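PDB 4HL7: nicotinate phosphoribosyltransferase from Vibrio cholerae, which probably catalyses the ATP-driven synthesis of nicotinate ribonucleotide from nicotinate and 5-phospho-alpha-D-ribose 1-diphosphate, a step in NAD biosynthesis. Local coordinates for residues P10-S15 / R143-W148; K158-K163 / R196-C201. All coordinates share one frame; numbering follows the deposited sequence.

Contact 1 of 2, residues P10-S15 / R143-W148; sequences PHIIRS and RSRQRW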
loop_
_atom_site.group_PDB
_atom_site.type_symbol
_atom_site.label_atom_id
_atom_site.label_comp_id
_atom_site.label_asym_id
_atom_site.label_seq_id
_atom_site.Cartn_x
_atom_site.Cartn_y
_atom_site.Cartn_z
ATOM N N PRO A 10 3.785 -21.554 11.064
ATOM C CA PRO A 10 4.947 -21.373 11.910
ATOM C C PRO A 10 5.678 -20.072 11.649
ATOM O O PRO A 10 6.226 -19.475 12.567
ATOM C CB PRO A 10 5.836 -22.594 11.566
ATOM C CG PRO A 10 4.903 -23.618 11.045
ATOM C CD PRO A 10 3.834 -22.832 10.312
ATOM N N HIS A 11 5.655 -19.612 10.405
ATOM C CA HIS A 11 6.382 -18.396 10.026
ATOM C C HIS A 11 5.392 -17.273 9.722
ATOM O O HIS A 11 4.363 -17.503 9.079
ATOM C CB HIS A 11 7.298 -18.702 8.832
ATOM C CG HIS A 11 6.621 -19.493 7.719
ATOM N ND1 HIS A 11 5.406 -20.093 7.873
ATOM C CD2 HIS A 11 7.028 -19.770 6.401
ATOM C CE1 HIS A 11 5.050 -20.710 6.721
ATOM N NE2 HIS A 11 6.035 -20.510 5.816
ATOM N N ILE A 12 5.670 -16.083 10.260
ATOM C CA ILE A 12 4.870 -14.863 9.998
ATOM C C ILE A 12 5.167 -14.426 8.547
ATOM O O ILE A 12 4.278 -14.407 7.709
ATOM C CB ILE A 12 5.204 -13.757 11.048
ATOM C CG1 ILE A 12 4.729 -14.229 12.449
ATOM C CG2 ILE A 12 4.640 -12.395 10.603
ATOM C CD1 ILE A 12 5.017 -13.249 13.569
ATOM N N ILE A 13 6.421 -14.150 8.255
ATOM C CA ILE A 13 6.819 -13.763 6.904
ATOM C C ILE A 13 7.252 -15.024 6.134
ATOM O O ILE A 13 8.086 -15.808 6.604
ATOM C CB ILE A 13 7.948 -12.702 6.924
ATOM C CG1 ILE A 13 7.488 -11.443 7.730
ATOM C CG2 ILE A 13 8.413 -12.392 5.507
ATOM C CD1 ILE A 13 6.330 -10.659 7.122
ATOM N N ARG A 14 6.683 -15.225 4.962
ATOM C CA ARG A 14 6.814 -16.529 4.305
ATOM C C ARG A 14 8.063 -16.619 3.419
ATOM O O ARG A 14 8.553 -17.694 3.173
ATOM C CB ARG A 14 5.567 -16.766 3.509
ATOM C CG ARG A 14 4.386 -16.805 4.471
ATOM C CD ARG A 14 3.558 -17.953 4.207
ATOM N NE ARG A 14 2.580 -18.170 5.274
ATOM C CZ ARG A 14 1.609 -19.044 5.150
ATOM N NH1 ARG A 14 1.516 -19.751 4.021
ATOM N NH2 ARG A 14 0.736 -19.215 6.135
ATOM N N SER A 15 8.521 -15.477 2.930
ATOM C CA SER A 15 9.692 -15.363 2.011
ATOM C C SER A 15 9.892 -13.884 1.758
ATOM O O SER A 15 9.061 -13.066 2.181
ATOM C CB SER A 15 9.455 -16.083 0.676
ATOM O OG SER A 15 8.615 -15.339 -0.223
ATOM N N ARG A 143 0.406 -9.084 17.145
ATOM C CA ARG A 143 -0.752 -8.653 17.923
ATOM C C ARG A 143 -1.856 -9.726 17.896
ATOM O O ARG A 143 -2.461 -10.026 18.924
ATOM C CB ARG A 143 -1.259 -7.304 17.381
ATOM C CG ARG A 143 -2.373 -6.667 18.188
ATOM C CD ARG A 143 -3.727 -6.867 17.506
ATOM N NE ARG A 143 -4.741 -5.911 17.986
ATOM C CZ ARG A 143 -5.915 -5.707 17.394
ATOM N NH1 ARG A 143 -6.243 -6.395 16.301
ATOM N NH2 ARG A 143 -6.749 -4.790 17.877
ATOM N N SER A 144 -2.123 -10.288 16.721
ATOM C CA SER A 144 -3.052 -11.399 16.624
ATOM C C SER A 144 -2.666 -12.555 17.526
ATOM O O SER A 144 -3.498 -13.016 18.311
ATOM C CB SER A 144 -3.212 -11.899 15.178
ATOM O OG SER A 144 -3.646 -10.815 14.333
ATOM N N ARG A 145 -1.410 -13.021 17.413
ATOM C CA ARG A 145 -0.898 -14.125 18.257
ATOM C C ARG A 145 -0.986 -13.842 19.724
ATOM O O ARG A 145 -1.230 -14.787 20.550
ATOM C CB ARG A 145 0.560 -14.415 17.879
ATOM C CG ARG A 145 0.638 -15.109 16.549
ATOM C CD ARG A 145 2.040 -15.015 15.959
ATOM N NE ARG A 145 2.105 -15.701 14.659
ATOM C CZ ARG A 145 2.870 -16.745 14.393
ATOM N NH1 ARG A 145 3.602 -17.297 15.366
ATOM N NH2 ARG A 145 2.869 -17.271 13.163
ATOM N N GLN A 146 -0.688 -12.606 20.109
ATOM C CA GLN A 146 -0.587 -12.286 21.528
ATOM C C GLN A 146 -1.940 -11.999 22.159
ATOM O O GLN A 146 -2.198 -12.393 23.324
ATOM C CB GLN A 146 0.374 -11.158 21.777
ATOM C CG GLN A 146 1.739 -11.721 22.086
ATOM C CD GLN A 146 2.804 -10.687 22.324
ATOM O OE1 GLN A 146 3.928 -10.887 21.901
ATOM N NE2 GLN A 146 2.481 -9.605 23.057
ATOM N N ARG A 147 -2.818 -11.379 21.374
ATOM C CA ARG A 147 -4.077 -10.830 21.907
ATOM C C ARG A 147 -5.354 -11.454 21.361
ATOM O O ARG A 147 -6.417 -11.299 21.969
ATOM C CB ARG A 147 -4.070 -9.324 21.775
ATOM C CG ARG A 147 -2.969 -8.716 22.624
ATOM C CD ARG A 147 -2.731 -7.266 22.306
ATOM N NE ARG A 147 -1.704 -6.694 23.196
ATOM C CZ ARG A 147 -1.458 -5.392 23.286
ATOM N NH1 ARG A 147 -0.516 -4.936 24.101
ATOM N NH2 ARG A 147 -2.150 -4.541 22.557
ATOM N N TRP A 148 -5.274 -12.201 20.251
ATOM C CA TRP A 148 -6.466 -12.738 19.606
ATOM C C TRP A 148 -6.287 -14.155 19.239
ATOM O O TRP A 148 -6.792 -14.622 18.234
ATOM C CB TRP A 148 -6.848 -11.878 18.384
ATOM C CG TRP A 148 -7.261 -10.514 18.857
ATOM C CD1 TRP A 148 -6.464 -9.371 19.045
ATOM C CD2 TRP A 148 -8.592 -10.141 19.350
ATOM N NE1 TRP A 148 -7.208 -8.351 19.570
ATOM C CE2 TRP A 148 -8.494 -8.760 19.795
ATOM C CE3 TRP A 148 -9.835 -10.803 19.415
ATOM C CZ2 TRP A 148 -9.598 -8.059 20.251
ATOM C CZ3 TRP A 148 -10.941 -10.101 19.932
ATOM C CH2 TRP A 148 -10.813 -8.764 20.356
#
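Ile-12 lays its side chain over one face of the Arg-145 guanidinium, an aliphatic-on-guanidinium packing that seats the N-terminal loop ahead of helix 21-33 against the last turn of helix 131-147. The backbones stay well apart, the nearest CA atoms (Ile-12 and Arg-145) being 10.1 Å from each other, so the long arginine chain spans the interval. Arg-145 CB points toward the loop but is still 6.3 Å from Ile-12 CD1. Beyond it the chain runs extended from CG to NE. Along this run Arg-145 CD closes to 4.2 Å from Ile-12 CD1, and Arg-145 NE comes within 3.7 Å of Ile-12 CG1. At NE the planar head is turned out of the line of the chain (chi4 -118°), which presents a flat face to the isoleucine. Ile-12 CG1 stands 3.4 Å above that plane, displaced toward the rim on the NE and NH2 side. The isoleucine reaches across through an extended outer arm (chi2 179°) that carries CD1 over NE.

No hydrogen bond crosses between 10-15 and 143-148; the guanidinium is held from within its own helix, where Glu-141 OE1 takes NH2 in a salt bridge one turn back. That bond probably limits the rotation of the head, while Phe-8 and Leu-3 of the N-terminal loop also touch the Arg-145 side chain. On the loop side, Ile-12 also leans on Glu-141 and Val-142, and its carbonyl oxygen accepts a hydrogen bond from Ser-192 OG. At the guanidinium edge, near its plane, Pro-10 O lies 4.1 Å from Arg-145 NH2, too long for a hydrogen bond, whereas Ile-12 CG1 approaches the same NH2 to 3.6 Å.

Contact 2 of 2, residues K158-K163 / R196-C201; sequences KVLKTK and RDVLAC
Leu-160 drives a single methyl, CD2, against Val-198 and Cys-201, one helical turn apart on the facing helix. CD2 lies 3.8 Å from Cys-201 SG and 3.9 Å from Val-198 CG1, with Val-198 CG2 slightly farther at 4.1 Å, so the leucine tip meets both methyls of Val-198 and the CB and SG of Cys-201. Leu-160 CG stands anti to the backbone N (chi1 179°), which sends the branch out across the gap. Cys-201 SG is anti to its own N as well and comes forward to meet it. Leu-157 and Leu-164 also touch Cys-201, embedding the thiol in an apolar seam.

Toward solvent the fit slackens. Exposed Lys-161 offers only its aliphatic stem, CG lying 4.4 Å from Cys-201 SG. On helix 192-205, apart from the Leu-160 contact, Arg-196 NH2 forms a salt bridge with Asp-197 OD1 at 3.0 Å, while the Arg-196 side chain lies against Phe-218 and Phe-222 of helix 216-222.

The segment axes pass 10.7 Å apart with N-to-C directions 29° from parallel, a wide spacing bridged mainly by the Leu-160 side chain. Helix 192-205 is the crossover helix of a beta-alpha-beta unit between parallel strands 181-183 and 210-213, and helix 155-174, which leads into the first strand, packs nearly parallel beside it, consistent with the barrel-like domain of this family.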
loop_
_atom_site.group_PDB
_atom_site.type_symbol
_atom_site.label_atom_id
_atom_site.label_comp_id
_atom_site.label_asym_id
_atom_site.label_seq_id
_atom_site.Cartn_x
_atom_site.Cartn_y
_atom_site.Cartn_z
ATOM N N LYS A 158 -15.512 -18.366 7.344
ATOM C CA LYS A 158 -16.997 -18.336 7.414
ATOM C C LYS A 158 -17.444 -16.938 7.028
ATOM O O LYS A 158 -18.447 -16.757 6.324
ATOM C CB LYS A 158 -17.565 -18.702 8.821
ATOM C CG LYS A 158 -17.647 -20.210 9.114
ATOM C CD LYS A 158 -18.444 -20.534 10.388
ATOM N N VAL A 159 -16.720 -15.938 7.528
ATOM C CA VAL A 159 -17.098 -14.541 7.310
ATOM C C VAL A 159 -16.958 -14.237 5.827
ATOM O O VAL A 159 -17.829 -13.586 5.204
ATOM C CB VAL A 159 -16.195 -13.560 8.119
ATOM C CG1 VAL A 159 -16.394 -12.123 7.627
ATOM C CG2 VAL A 159 -16.493 -13.674 9.605
ATOM N N LEU A 160 -15.844 -14.683 5.247
ATOM C CA LEU A 160 -15.616 -14.393 3.822
ATOM C C LEU A 160 -16.679 -15.099 2.963
ATOM O O LEU A 160 -17.222 -14.519 2.008
ATOM C CB LEU A 160 -14.226 -14.812 3.397
ATOM C CG LEU A 160 -13.902 -14.572 1.917
ATOM C CD1 LEU A 160 -14.047 -13.106 1.468
ATOM C CD2 LEU A 160 -12.466 -15.062 1.646
ATOM N N LYS A 161 -16.976 -16.353 3.306
ATOM C CA LYS A 161 -17.950 -17.129 2.512
ATOM C C LYS A 161 -19.328 -16.441 2.457
ATOM O O LYS A 161 -19.946 -16.354 1.387
ATOM C CB LYS A 161 -18.034 -18.559 3.039
ATOM C CG LYS A 161 -16.830 -19.411 2.606
ATOM C CD LYS A 161 -16.783 -20.706 3.403
ATOM C CE LYS A 161 -15.510 -21.521 3.141
ATOM N NZ LYS A 161 -15.782 -22.880 3.720
ATOM N N THR A 162 -19.767 -15.898 3.595
ATOM C CA THR A 162 -21.038 -15.186 3.688
ATOM C C THR A 162 -21.010 -13.920 2.809
ATOM O O THR A 162 -21.978 -13.620 2.135
ATOM C CB THR A 162 -21.340 -14.761 5.123
ATOM O OG1 THR A 162 -21.366 -15.927 5.961
ATOM C CG2 THR A 162 -22.704 -14.122 5.190
ATOM N N LYS A 163 -19.914 -13.163 2.851
ATOM C CA LYS A 163 -19.790 -11.980 2.002
ATOM C C LYS A 163 -19.793 -12.379 0.517
ATOM O O LYS A 163 -20.404 -11.696 -0.343
ATOM C CB LYS A 163 -18.485 -11.182 2.319
ATOM C CG LYS A 163 -18.491 -10.649 3.735
ATOM C CD LYS A 163 -17.353 -9.701 4.129
ATOM C CE LYS A 163 -15.993 -10.306 4.069
ATOM N NZ LYS A 163 -15.045 -9.268 4.722
ATOM N N ARG A 196 -3.424 -16.403 3.359
ATOM C CA ARG A 196 -3.246 -17.567 2.472
ATOM C C ARG A 196 -4.620 -18.220 2.167
ATOM O O ARG A 196 -4.974 -18.419 0.998
ATOM C CB ARG A 196 -2.263 -18.573 3.062
ATOM C CG ARG A 196 -1.940 -19.747 2.112
ATOM C CD ARG A 196 -2.793 -20.963 2.461
ATOM N NE ARG A 196 -2.877 -21.878 1.325
ATOM C CZ ARG A 196 -3.933 -22.659 1.069
ATOM N NH1 ARG A 196 -3.918 -23.459 0.013
ATOM N NH2 ARG A 196 -5.006 -22.627 1.859
ATOM N N ASP A 197 -5.395 -18.490 3.208
ATOM C CA ASP A 197 -6.703 -19.152 3.060
ATOM C C ASP A 197 -7.707 -18.264 2.322
ATOM O O ASP A 197 -8.571 -18.755 1.588
ATOM C CB ASP A 197 -7.283 -19.455 4.418
ATOM C CG ASP A 197 -6.589 -20.620 5.113
ATOM O OD1 ASP A 197 -5.838 -21.350 4.449
ATOM O OD2 ASP A 197 -6.742 -20.739 6.343
ATOM N N VAL A 198 -7.651 -16.962 2.602
ATOM C CA VAL A 198 -8.505 -15.999 1.942
ATOM C C VAL A 198 -8.267 -15.987 0.444
ATOM O O VAL A 198 -9.224 -16.053 -0.344
ATOM C CB VAL A 198 -8.364 -14.578 2.568
ATOM C CG1 VAL A 198 -8.917 -13.514 1.614
ATOM C CG2 VAL A 198 -9.048 -14.592 3.949
ATOM N N LEU A 199 -7.007 -15.979 0.044
ATOM C CA LEU A 199 -6.704 -15.998 -1.372
ATOM C C LEU A 199 -7.139 -17.348 -2.009
ATOM O O LEU A 199 -7.709 -17.365 -3.101
ATOM C CB LEU A 199 -5.187 -15.680 -1.628
ATOM C CG LEU A 199 -4.852 -14.180 -1.522
ATOM C CD1 LEU A 199 -3.350 -14.003 -1.478
ATOM C CD2 LEU A 199 -5.375 -13.523 -2.783
ATOM N N ALA A 200 -6.856 -18.474 -1.328
ATOM C CA ALA A 200 -7.295 -19.797 -1.784
ATOM C C ALA A 200 -8.810 -19.809 -2.033
ATOM O O ALA A 200 -9.286 -20.349 -3.034
ATOM C CB ALA A 200 -6.911 -20.879 -0.773
ATOM N N CYS A 201 -9.574 -19.198 -1.132
ATOM C CA CYS A 201 -11.023 -19.216 -1.230
ATOM C C CYS A 201 -11.504 -18.336 -2.405
ATOM O O CYS A 201 -12.351 -18.746 -3.210
ATOM C CB CYS A 201 -11.590 -18.756 0.107
ATOM S SG CYS A 201 -13.373 -18.431 0.149
#

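Both contacts lie about 20 Å from the centre of the chain, yet they differ in burial and chemistry. Contact 1 is partly buried and joins a loop to a helix end, where an arginine head offers a face to hydrocarbon while its NH2 bonds a glutamate of its own helix; contact 2 is a mostly buried helix pair closed by apolar contacts, its charged groups at the margin. No element is shared, but helices 131-147 and 155-174 follow one another in the chain, and contact 1 closes before contact 2 opens. Their centres are 18 Å apart, and they meet where Arg-14 NH1 packs 3.9 Å from Arg-196 CG, so the N-terminal loop touches helix 192-205.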